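Local coordinates for uncharacterized protein MJ1062 (Methanocaldococcus jannaschii, PDB 3EO4) that is of unknown function but carries in this C-terminal piece a GNAT-type domain that probably transfers acyl groups, at residues Glu45-Trp49 against Glu50-Ser54; Phe100-Gly104 against Lys105-Arg109; His110-Ser113 against Leu114-Trp118. All coordinates share one frame; numbering follows the deposited sequence.

In the fold
All three contacts are local, made between residues a few positions apart, and all belong to the GNAT domain. Contact 1 starts helix 49-58 at the surface, about 26 Å between centres from contact 2; both touch the second subunit. Contacts 2 and 3 share helix 107-121: contact 2 is the surface turn and loop that lead into it, contact 3 the partly buried body that follows directly. Their chemistry changes with place. Aromatic rings and a carboxylate bonded to the N-H of the N-cap residue mark contact 1, backbone N-H groups around a water and a sulfonate mark contact 2, and main-chain helix bonds with branched aliphatic side chains mark contact 3.

Contact 1 of 3, residues Glu45-Trp49 against Glu50-Ser54; sequences EPLKW and EEHYS
Trp49 and Tyr53, one helical turn apart, run side by side and point the same way. Both have CG anti to the backbone N (chi1 178° in Trp49, -166° in Tyr53), which lays the two rings along one flank of the helix with their planes only 19° apart. They are slid past each other so far that they barely overlap: Trp49 CZ2 comes 3.5 Å from Tyr53 CD1, while Tyr53 CB sits over one indole face, 4.1 Å from the centroid of the five-membered ring, in a CH-pi contact. His52 meets the indole from another direction, with Trp49 CZ3 at the imidazole edge, 3.9 Å from CD2. Leu47 CD2 approaches the same imidazole obliquely near ND1. An alanine in place of Trp49 would probably strip Tyr53 CB and the His52 edge of their shared partner and open a gap between them.

Lys48 is the N-cap. Its backbone N donates to Glu51 OE1 at 3.1 Å, and OE1 is met from above the carboxylate plane, so the carboxylate of the third helical residue takes up the N-H of the N-cap residue. The extended lysine chain crosses Glu51 and runs alongside Glu50, whose OE2 lies 3.4 Å from Lys48 CB. NZ stays 4.8 Å from Glu51 OE2, a pairing of opposite charges without contact. In the backbone, His52 N bonds to Lys48 O and Tyr53 N to Trp49 O, closing the first turn of the helix.

Helix 49-58 lies against helix 24-31, where Met28 touches Leu47, Trp49 and His52, and His52 NE2 bonds to Leu24 O. Toward the second subunit, Trp49 and Lys48 make cation-pi contacts with its Arg76 and Phe101.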
loop_
_atom_site.group_PDB
_atom_site.type_symbol
_atom_site.label_atom_id
_atom_site.label_comp_id
_atom_site.label_asym_id
_atom_site.label_seq_id
_atom_site.Cartn_x
_atom_site.Cartn_y
_atom_site.Cartn_z
ATOM N N GLU A 45 -9.812 1.391 -11.533
ATOM C CA GLU A 45 -8.552 2.145 -11.612
ATOM C C GLU A 45 -8.002 2.389 -10.219
ATOM O O GLU A 45 -8.760 2.376 -9.254
ATOM C CB GLU A 45 -8.754 3.513 -12.293
ATOM C CG GLU A 45 -9.151 3.504 -13.787
ATOM C CD GLU A 45 -8.119 2.844 -14.720
ATOM O OE1 GLU A 45 -6.970 2.592 -14.278
ATOM O OE2 GLU A 45 -8.456 2.582 -15.898
ATOM N N PRO A 46 -6.674 2.609 -10.100
ATOM C CA PRO A 46 -6.143 3.040 -8.807
ATOM C C PRO A 46 -6.760 4.383 -8.409
ATOM O O PRO A 46 -7.279 5.103 -9.262
ATOM C CB PRO A 46 -4.645 3.219 -9.089
ATOM C CG PRO A 46 -4.386 2.398 -10.262
ATOM C CD PRO A 46 -5.605 2.503 -11.109
ATOM N N LEU A 47 -6.697 4.714 -7.127
ATOM C CA LEU A 47 -7.249 5.983 -6.625
ATOM C C LEU A 47 -6.361 7.169 -6.938
ATOM O O LEU A 47 -5.175 7.004 -7.179
ATOM C CB LEU A 47 -7.414 5.882 -5.118
ATOM C CG LEU A 47 -8.735 5.446 -4.484
ATOM C CD1 LEU A 47 -9.589 4.523 -5.357
ATOM C CD2 LEU A 47 -8.471 4.864 -3.112
ATOM N N LYS A 48 -6.920 8.372 -6.937
ATOM C CA LYS A 48 -6.097 9.576 -6.993
ATOM C C LYS A 48 -6.096 10.199 -5.597
ATOM O O LYS A 48 -7.108 10.155 -4.901
ATOM C CB LYS A 48 -6.631 10.552 -8.046
ATOM C CG LYS A 48 -6.807 9.883 -9.396
ATOM C CD LYS A 48 -7.206 10.858 -10.498
ATOM C CE LYS A 48 -7.750 10.085 -11.670
ATOM N NZ LYS A 48 -8.086 10.986 -12.796
ATOM N N TRP A 49 -4.963 10.757 -5.182
ATOM C CA TRP A 49 -4.874 11.421 -3.883
ATOM C C TRP A 49 -6.036 12.420 -3.667
ATOM O O TRP A 49 -6.696 12.378 -2.627
ATOM C CB TRP A 49 -3.523 12.112 -3.715
ATOM C CG TRP A 49 -3.398 12.864 -2.413
ATOM C CD1 TRP A 49 -3.402 14.217 -2.243
ATOM C CD2 TRP A 49 -3.228 12.291 -1.102
ATOM N NE1 TRP A 49 -3.266 14.526 -0.907
ATOM C CE2 TRP A 49 -3.167 13.361 -0.187
ATOM C CE3 TRP A 49 -3.148 10.972 -0.616
ATOM C CZ2 TRP A 49 -2.999 13.162 1.191
ATOM C CZ3 TRP A 49 -2.998 10.769 0.768
ATOM C CH2 TRP A 49 -2.917 11.864 1.646
ATOM N N GLU A 50 -6.309 13.280 -4.644
ATOM C CA GLU A 50 -7.374 14.274 -4.467
ATOM C C GLU A 50 -8.714 13.628 -4.093
ATOM O O GLU A 50 -9.376 14.095 -3.179
ATOM C CB GLU A 50 -7.482 15.217 -5.682
ATOM C CG GLU A 50 -8.159 14.585 -6.878
ATOM C CD GLU A 50 -7.363 14.740 -8.147
ATOM O OE1 GLU A 50 -7.706 15.667 -8.928
ATOM O OE2 GLU A 50 -6.396 13.940 -8.355
ATOM N N GLU A 51 -9.060 12.507 -4.737
ATOM C CA GLU A 51 -10.275 11.753 -4.406
ATOM C C GLU A 51 -10.192 11.126 -3.012
ATOM O O GLU A 51 -11.132 11.179 -2.225
ATOM C CB GLU A 51 -10.483 10.606 -5.391
ATOM C CG GLU A 51 -10.551 10.991 -6.863
ATOM C CD GLU A 51 -10.429 9.771 -7.794
ATOM O OE1 GLU A 51 -9.933 8.683 -7.364
ATOM O OE2 GLU A 51 -10.814 9.922 -8.986
ATOM N N HIS A 52 -9.061 10.504 -2.736
ATOM C CA HIS A 52 -8.839 9.897 -1.448
ATOM C C HIS A 52 -8.898 10.921 -0.305
ATOM O O HIS A 52 -9.468 10.653 0.758
ATOM C CB HIS A 52 -7.491 9.194 -1.471
ATOM C CG HIS A 52 -7.203 8.402 -0.243
ATOM N ND1 HIS A 52 -8.005 7.364 0.178
ATOM C CD2 HIS A 52 -6.185 8.477 0.644
ATOM C CE1 HIS A 52 -7.504 6.846 1.283
ATOM N NE2 HIS A 52 -6.393 7.498 1.584
ATOM N N TYR A 53 -8.289 12.077 -0.528
ATOM C CA TYR A 53 -8.169 13.075 0.517
ATOM C C TYR A 53 -9.490 13.820 0.703
ATOM O O TYR A 53 -9.856 14.217 1.810
ATOM C CB TYR A 53 -7.020 14.052 0.204
ATOM C CG TYR A 53 -6.620 14.888 1.393
ATOM C CD1 TYR A 53 -6.038 14.280 2.505
ATOM C CD2 TYR A 53 -6.859 16.263 1.433
ATOM C CE1 TYR A 53 -5.673 15.003 3.608
ATOM C CE2 TYR A 53 -6.498 17.009 2.552
ATOM C CZ TYR A 53 -5.899 16.349 3.639
ATOM O OH TYR A 53 -5.513 17.007 4.781
ATOM N N SER A 54 -10.220 13.995 -0.390
ATOM C CA SER A 54 -11.552 14.586 -0.309
ATOM C C SER A 54 -12.508 13.651 0.460
ATOM O O SER A 54 -13.332 14.132 1.241
ATOM C CB SER A 54 -12.053 14.940 -1.703
ATOM O OG SER A 54 -13.453 15.054 -1.725
HETATM O O HOH W 1 -9.139 6.681 -9.924
#

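Contact 2 of 3, residues Phe100-Gly104 against Lys105-Arg109; sequences FFLWG and KHIGR. With MES (2-(N-morpholino)-ethanesulfonic acid), chain E.
Lys105 reaches back over the turn to Phe101, its NZ donating to Phe101 O at 3.1 Å, nearly in line with the carbonyl. With CG beside the backbone N (chi1 -73°) and the rest of the chain extended, the lysine passes Leu102 O on the way, and its ammonium ends at Phe101 O. The backbone it spans includes a type II beta turn from Leu102 to Lys105, with Gly104 at the position of positive phi.

The other polar links run through water 2 and a bound MES molecule, probably from the crystallisation liquor. Water 2 has four partners: it donates to Leu102 O (2.7 Å) and to MES O2S, and accepts from Lys105 N and from Ile107 N. The sulfonate is also held directly, Gly104 N giving a bond of 2.7 Å to O1S and Gly108 N a longer one of 3.2 Å to O2S. Lacking a side chain, Gly108 lets O2S lie close against its backbone. Asn135 ND2 bonds to MES as well.

Apolar contact is lighter. Leu102 CB meets Ile107 CD1 at 4.1 Å, and both side chains also rest on Ile97 of strand 92-97. The Trp103 indole carries MES C5 over the centre of one face, 3.6 Å above the plane, and Phe100 CA near the rim of the opposite face; its NE1 bonds to Ile97 O.

One backbone N-H from the turn (Gly104) and one from the first turn of helix 107-121 (Gly108) bond to the sulfonate and form an anion site. The loop between strand 92-97 and helix 107-121 corresponds to the one where GNAT enzymes receive the pyrophosphate of acetyl-CoA, so the sulfonate probably marks that place, though no cofactor is bound here.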
loop_
_atom_site.group_PDB
_atom_site.type_symbol
_atom_site.label_atom_id
_atom_site.label_comp_id
_atom_site.label_asym_id
_atom_site.label_seq_id
_atom_site.Cartn_x
_atom_site.Cartn_y
_atom_site.Cartn_z
ATOM N N PHE A 100 -1.708 -9.805 1.322
ATOM C CA PHE A 100 -2.443 -10.839 0.572
ATOM C C PHE A 100 -2.322 -12.262 1.071
ATOM O O PHE A 100 -3.246 -13.060 0.891
ATOM C CB PHE A 100 -2.041 -10.819 -0.899
ATOM C CG PHE A 100 -2.374 -9.546 -1.574
ATOM C CD1 PHE A 100 -3.509 -9.457 -2.371
ATOM C CD2 PHE A 100 -1.571 -8.412 -1.387
ATOM C CE1 PHE A 100 -3.831 -8.259 -3.004
ATOM C CE2 PHE A 100 -1.874 -7.224 -2.016
ATOM C CZ PHE A 100 -3.016 -7.132 -2.821
ATOM N N PHE A 101 -1.183 -12.599 1.650
ATOM C CA PHE A 101 -0.947 -13.971 2.101
ATOM C C PHE A 101 -1.342 -14.154 3.572
ATOM O O PHE A 101 -0.900 -15.091 4.229
ATOM C CB PHE A 101 0.498 -14.389 1.818
ATOM C CG PHE A 101 0.783 -14.596 0.354
ATOM C CD1 PHE A 101 0.458 -15.812 -0.273
ATOM C CD2 PHE A 101 1.364 -13.587 -0.412
ATOM C CE1 PHE A 101 0.724 -16.024 -1.646
ATOM C CE2 PHE A 101 1.631 -13.788 -1.786
ATOM C CZ PHE A 101 1.313 -15.010 -2.400
ATOM N N LEU A 102 -2.168 -13.231 4.053
ATOM C CA LEU A 102 -2.825 -13.293 5.355
ATOM C C LEU A 102 -4.286 -13.696 5.199
ATOM O O LEU A 102 -4.873 -14.273 6.116
ATOM C CB LEU A 102 -2.817 -11.916 6.033
ATOM C CG LEU A 102 -1.497 -11.408 6.605
ATOM C CD1 LEU A 102 -1.728 -10.111 7.413
ATOM C CD2 LEU A 102 -0.844 -12.452 7.451
ATOM N N TRP A 103 -4.872 -13.343 4.049
ATOM C CA TRP A 103 -6.221 -13.756 3.686
ATOM C C TRP A 103 -6.432 -15.224 4.010
ATOM O O TRP A 103 -5.534 -16.041 3.834
ATOM C CB TRP A 103 -6.508 -13.485 2.195
ATOM C CG TRP A 103 -6.536 -12.006 1.806
ATOM C CD1 TRP A 103 -6.127 -10.955 2.558
ATOM C CD2 TRP A 103 -6.939 -11.456 0.529
ATOM N NE1 TRP A 103 -6.302 -9.770 1.860
ATOM C CE2 TRP A 103 -6.790 -10.053 0.612
ATOM C CE3 TRP A 103 -7.450 -12.016 -0.658
ATOM C CZ2 TRP A 103 -7.118 -9.193 -0.453
ATOM C CZ3 TRP A 103 -7.774 -11.157 -1.718
ATOM C CH2 TRP A 103 -7.597 -9.762 -1.610
ATOM N N GLY A 104 -7.619 -15.534 4.520
ATOM C CA GLY A 104 -7.967 -16.893 4.921
ATOM C C GLY A 104 -7.372 -17.312 6.261
ATOM O O GLY A 104 -7.270 -18.500 6.527
ATOM N N LYS A 105 -6.999 -16.354 7.115
ATOM C CA LYS A 105 -6.464 -16.674 8.466
ATOM C C LYS A 105 -7.226 -16.045 9.641
ATOM O O LYS A 105 -6.698 -15.967 10.767
ATOM C CB LYS A 105 -4.972 -16.359 8.555
ATOM C CG LYS A 105 -4.137 -17.359 7.779
ATOM C CD LYS A 105 -2.740 -16.833 7.512
ATOM C CE LYS A 105 -1.867 -17.950 6.955
ATOM N NZ LYS A 105 -0.671 -17.398 6.271
ATOM N N HIS A 106 -8.466 -15.624 9.362
ATOM C CA HIS A 106 -9.420 -15.141 10.363
ATOM C C HIS A 106 -9.158 -13.735 10.881
ATOM O O HIS A 106 -9.848 -13.270 11.784
ATOM C CB HIS A 106 -9.508 -16.099 11.557
ATOM C CG HIS A 106 -10.096 -17.433 11.231
ATOM N ND1 HIS A 106 -9.723 -18.160 10.123
ATOM C CD2 HIS A 106 -11.001 -18.192 11.894
ATOM C CE1 HIS A 106 -10.378 -19.308 10.108
ATOM N NE2 HIS A 106 -11.162 -19.351 11.171
ATOM N N ILE A 107 -8.170 -13.053 10.317
ATOM C CA ILE A 107 -7.880 -11.692 10.760
ATOM C C ILE A 107 -9.055 -10.769 10.519
ATOM O O ILE A 107 -9.413 -9.961 11.396
ATOM C CB ILE A 107 -6.611 -11.155 10.107
ATOM C CG1 ILE A 107 -5.406 -11.833 10.776
ATOM C CG2 ILE A 107 -6.515 -9.648 10.289
ATOM C CD1 ILE A 107 -4.358 -12.319 9.843
ATOM N N GLY A 108 -9.664 -10.893 9.340
ATOM C CA GLY A 108 -10.789 -10.024 9.003
ATOM C C GLY A 108 -11.963 -10.329 9.908
ATOM O O GLY A 108 -12.636 -9.435 10.416
ATOM N N ARG A 109 -12.196 -11.617 10.107
ATOM C CA ARG A 109 -13.258 -12.083 10.971
ATOM C C ARG A 109 -13.133 -11.502 12.385
ATOM O O ARG A 109 -14.087 -10.931 12.902
ATOM C CB ARG A 109 -13.226 -13.604 11.000
ATOM C CG ARG A 109 -14.336 -14.225 11.772
ATOM C CD ARG A 109 -14.138 -15.711 11.944
ATOM N NE ARG A 109 -15.304 -16.232 12.649
ATOM C CZ ARG A 109 -15.344 -16.524 13.948
ATOM N NH1 ARG A 109 -14.254 -16.395 14.717
ATOM N NH2 ARG A 109 -16.482 -16.971 14.471
HETATM O O1 MES E . -12.318 -8.320 0.518
HETATM C C2 MES E . -11.979 -7.877 1.839
HETATM C C3 MES E . -11.912 -9.030 2.853
HETATM N N4 MES E . -11.084 -10.093 2.277
HETATM C C5 MES E . -10.496 -9.958 0.944
HETATM C C6 MES E . -11.577 -9.447 0.002
HETATM C C7 MES E . -10.854 -11.330 3.023
HETATM C C8 MES E . -10.135 -11.018 4.346
HETATM S S MES E . -9.988 -12.439 5.204
HETATM O O1S MES E . -9.267 -13.375 4.317
HETATM O O2S MES E . -9.243 -12.301 6.485
HETATM O O3S MES E . -11.326 -12.994 5.492
HETATM O O HOH W 2 -7.030 -13.487 7.591
#

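Contact 3 of 3, residues His110-Ser113 against Leu114-Trp118; sequences HSVS and LVLKW
Val112 and Leu116 cross at an angle on one side of the helix, Val112 CG1 standing 4.1 Å from Leu116 CD1. The valine has CG1 anti to its own N (chi1 170°), which swings that methyl beside the carbonyl carbon and toward the next turn. Leu116 leans back over the same carbonyl, with CG 3.4 Å from Val112 O, so its branch touches both the methyl and the backbone that accepts its N-H.

Elsewhere round the helix, Ser113 and Leu114 both turn to His110. Ser113 OG sits between its own backbone N and carbonyl carbon (chi1 78°), and from there the hydroxyl donates to His110 O at 3.0 Å. Leu114 N bonds to the same oxygen at 3.1 Å. The two donors come from one face of the carbonyl plane, the hydroxyl well above it and 36° out, so His110 O is gripped twice and the serine hydroxyl is taken up by its own helix. Leu114 CG packs against that oxygen too, at 3.5 Å.

Val115 faces the sheet, yet its CB lies close to Val112 O, and its N bonds to Ser111 O. Ser111 directs its hydroxyl to Ile107 O, one turn earlier. Leu116 N to Val112 O (2.9 Å) and Lys117 N to Ser113 O continue the i to i+4 ladder.

Val112 rests on Ile93 and Ile95 of strand 92-97, Ser111 on Ile95 and on Ile67 of strand 63-71, and Val115 on Ile93, on Val81 and Val83 of strand 74-84 and on Trp65, while Leu116 turns to Phe147 and Leu164. A helix packed on the antiparallel sheet, directly after the loop that follows strand 92-97, is the arrangement of the GNAT fold.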
loop_
_atom_site.group_PDB
_atom_site.type_symbol
_atom_site.label_atom_id
_atom_site.label_comp_id
_atom_site.label_asym_id
_atom_site.label_seq_id
_atom_site.Cartn_x
_atom_site.Cartn_y
_atom_site.Cartn_z
ATOM N N HIS A 110 -11.963 -11.656 13.002
ATOM C CA HIS A 110 -11.710 -11.130 14.348
ATOM C C HIS A 110 -11.819 -9.610 14.413
ATOM O O HIS A 110 -12.269 -9.070 15.397
ATOM C CB HIS A 110 -10.330 -11.549 14.828
ATOM C CG HIS A 110 -10.238 -12.999 15.179
ATOM N ND1 HIS A 110 -10.586 -14.005 14.299
ATOM C CD2 HIS A 110 -9.829 -13.620 16.313
ATOM C CE1 HIS A 110 -10.407 -15.180 14.877
ATOM N NE2 HIS A 110 -9.945 -14.975 16.098
ATOM N N SER A 111 -11.385 -8.931 13.366
ATOM C CA SER A 111 -11.471 -7.462 13.325
ATOM C C SER A 111 -12.921 -7.014 13.290
ATOM O O SER A 111 -13.325 -6.117 14.049
ATOM C CB SER A 111 -10.758 -6.886 12.097
ATOM O OG SER A 111 -9.384 -7.161 12.123
ATOM N N VAL A 112 -13.709 -7.635 12.416
ATOM C CA VAL A 112 -15.124 -7.305 12.345
ATOM C C VAL A 112 -15.806 -7.589 13.697
ATOM O O VAL A 112 -16.557 -6.757 14.195
ATOM C CB VAL A 112 -15.825 -7.990 11.158
ATOM C CG1 VAL A 112 -17.334 -7.830 11.267
ATOM C CG2 VAL A 112 -15.291 -7.418 9.824
ATOM N N SER A 113 -15.509 -8.726 14.316
ATOM C CA SER A 113 -16.155 -9.012 15.594
ATOM C C SER A 113 -15.797 -7.998 16.688
ATOM O O SER A 113 -16.657 -7.658 17.518
ATOM C CB SER A 113 -15.910 -10.438 16.051
ATOM O OG SER A 113 -14.624 -10.498 16.579
ATOM N N LEU A 114 -14.558 -7.497 16.679
ATOM C CA LEU A 114 -14.185 -6.361 17.542
ATOM C C LEU A 114 -15.104 -5.125 17.318
ATOM O O LEU A 114 -15.568 -4.507 18.257
ATOM C CB LEU A 114 -12.697 -5.994 17.377
ATOM C CG LEU A 114 -11.614 -6.899 18.009
ATOM C CD1 LEU A 114 -10.210 -6.461 17.598
ATOM C CD2 LEU A 114 -11.717 -6.930 19.548
ATOM N N VAL A 115 -15.359 -4.784 16.071
ATOM C CA VAL A 115 -16.268 -3.675 15.740
ATOM C C VAL A 115 -17.714 -3.954 16.204
ATOM O O VAL A 115 -18.324 -3.088 16.806
ATOM C CB VAL A 115 -16.210 -3.330 14.223
ATOM C CG1 VAL A 115 -17.279 -2.319 13.851
ATOM C CG2 VAL A 115 -14.835 -2.775 13.864
ATOM N N LEU A 116 -18.228 -5.170 15.967
ATOM C CA LEU A 116 -19.548 -5.561 16.444
ATOM C C LEU A 116 -19.714 -5.441 17.953
ATOM O O LEU A 116 -20.779 -5.034 18.435
ATOM C CB LEU A 116 -19.934 -6.983 15.988
ATOM C CG LEU A 116 -19.906 -7.245 14.475
ATOM C CD1 LEU A 116 -20.093 -8.721 14.215
ATOM C CD2 LEU A 116 -20.917 -6.420 13.675
ATOM N N LYS A 117 -18.666 -5.791 18.696
ATOM C CA LYS A 117 -18.720 -5.690 20.149
ATOM C C LYS A 117 -18.813 -4.215 20.569
ATOM O O LYS A 117 -19.566 -3.867 21.475
ATOM C CB LYS A 117 -17.511 -6.377 20.794
ATOM C CG LYS A 117 -17.686 -6.714 22.284
ATOM C CD LYS A 117 -18.557 -7.996 22.460
ATOM C CE LYS A 117 -19.560 -7.897 23.637
ATOM N NZ LYS A 117 -18.906 -7.873 24.972
ATOM N N TRP A 118 -18.047 -3.356 19.909
ATOM C CA TRP A 118 -18.059 -1.933 20.226
ATOM C C TRP A 118 -19.439 -1.352 19.925
ATOM O O TRP A 118 -19.987 -0.633 20.738
ATOM C CB TRP A 118 -16.998 -1.214 19.403
ATOM C CG TRP A 118 -17.010 0.294 19.541
ATOM C CD1 TRP A 118 -16.536 1.020 20.590
ATOM C CD2 TRP A 118 -17.520 1.253 18.587
ATOM N NE1 TRP A 118 -16.728 2.370 20.365
ATOM C CE2 TRP A 118 -17.312 2.538 19.134
ATOM C CE3 TRP A 118 -18.155 1.144 17.347
ATOM C CZ2 TRP A 118 -17.696 3.710 18.468
ATOM C CZ3 TRP A 118 -18.525 2.306 16.681
ATOM C CH2 TRP A 118 -18.302 3.575 17.246
#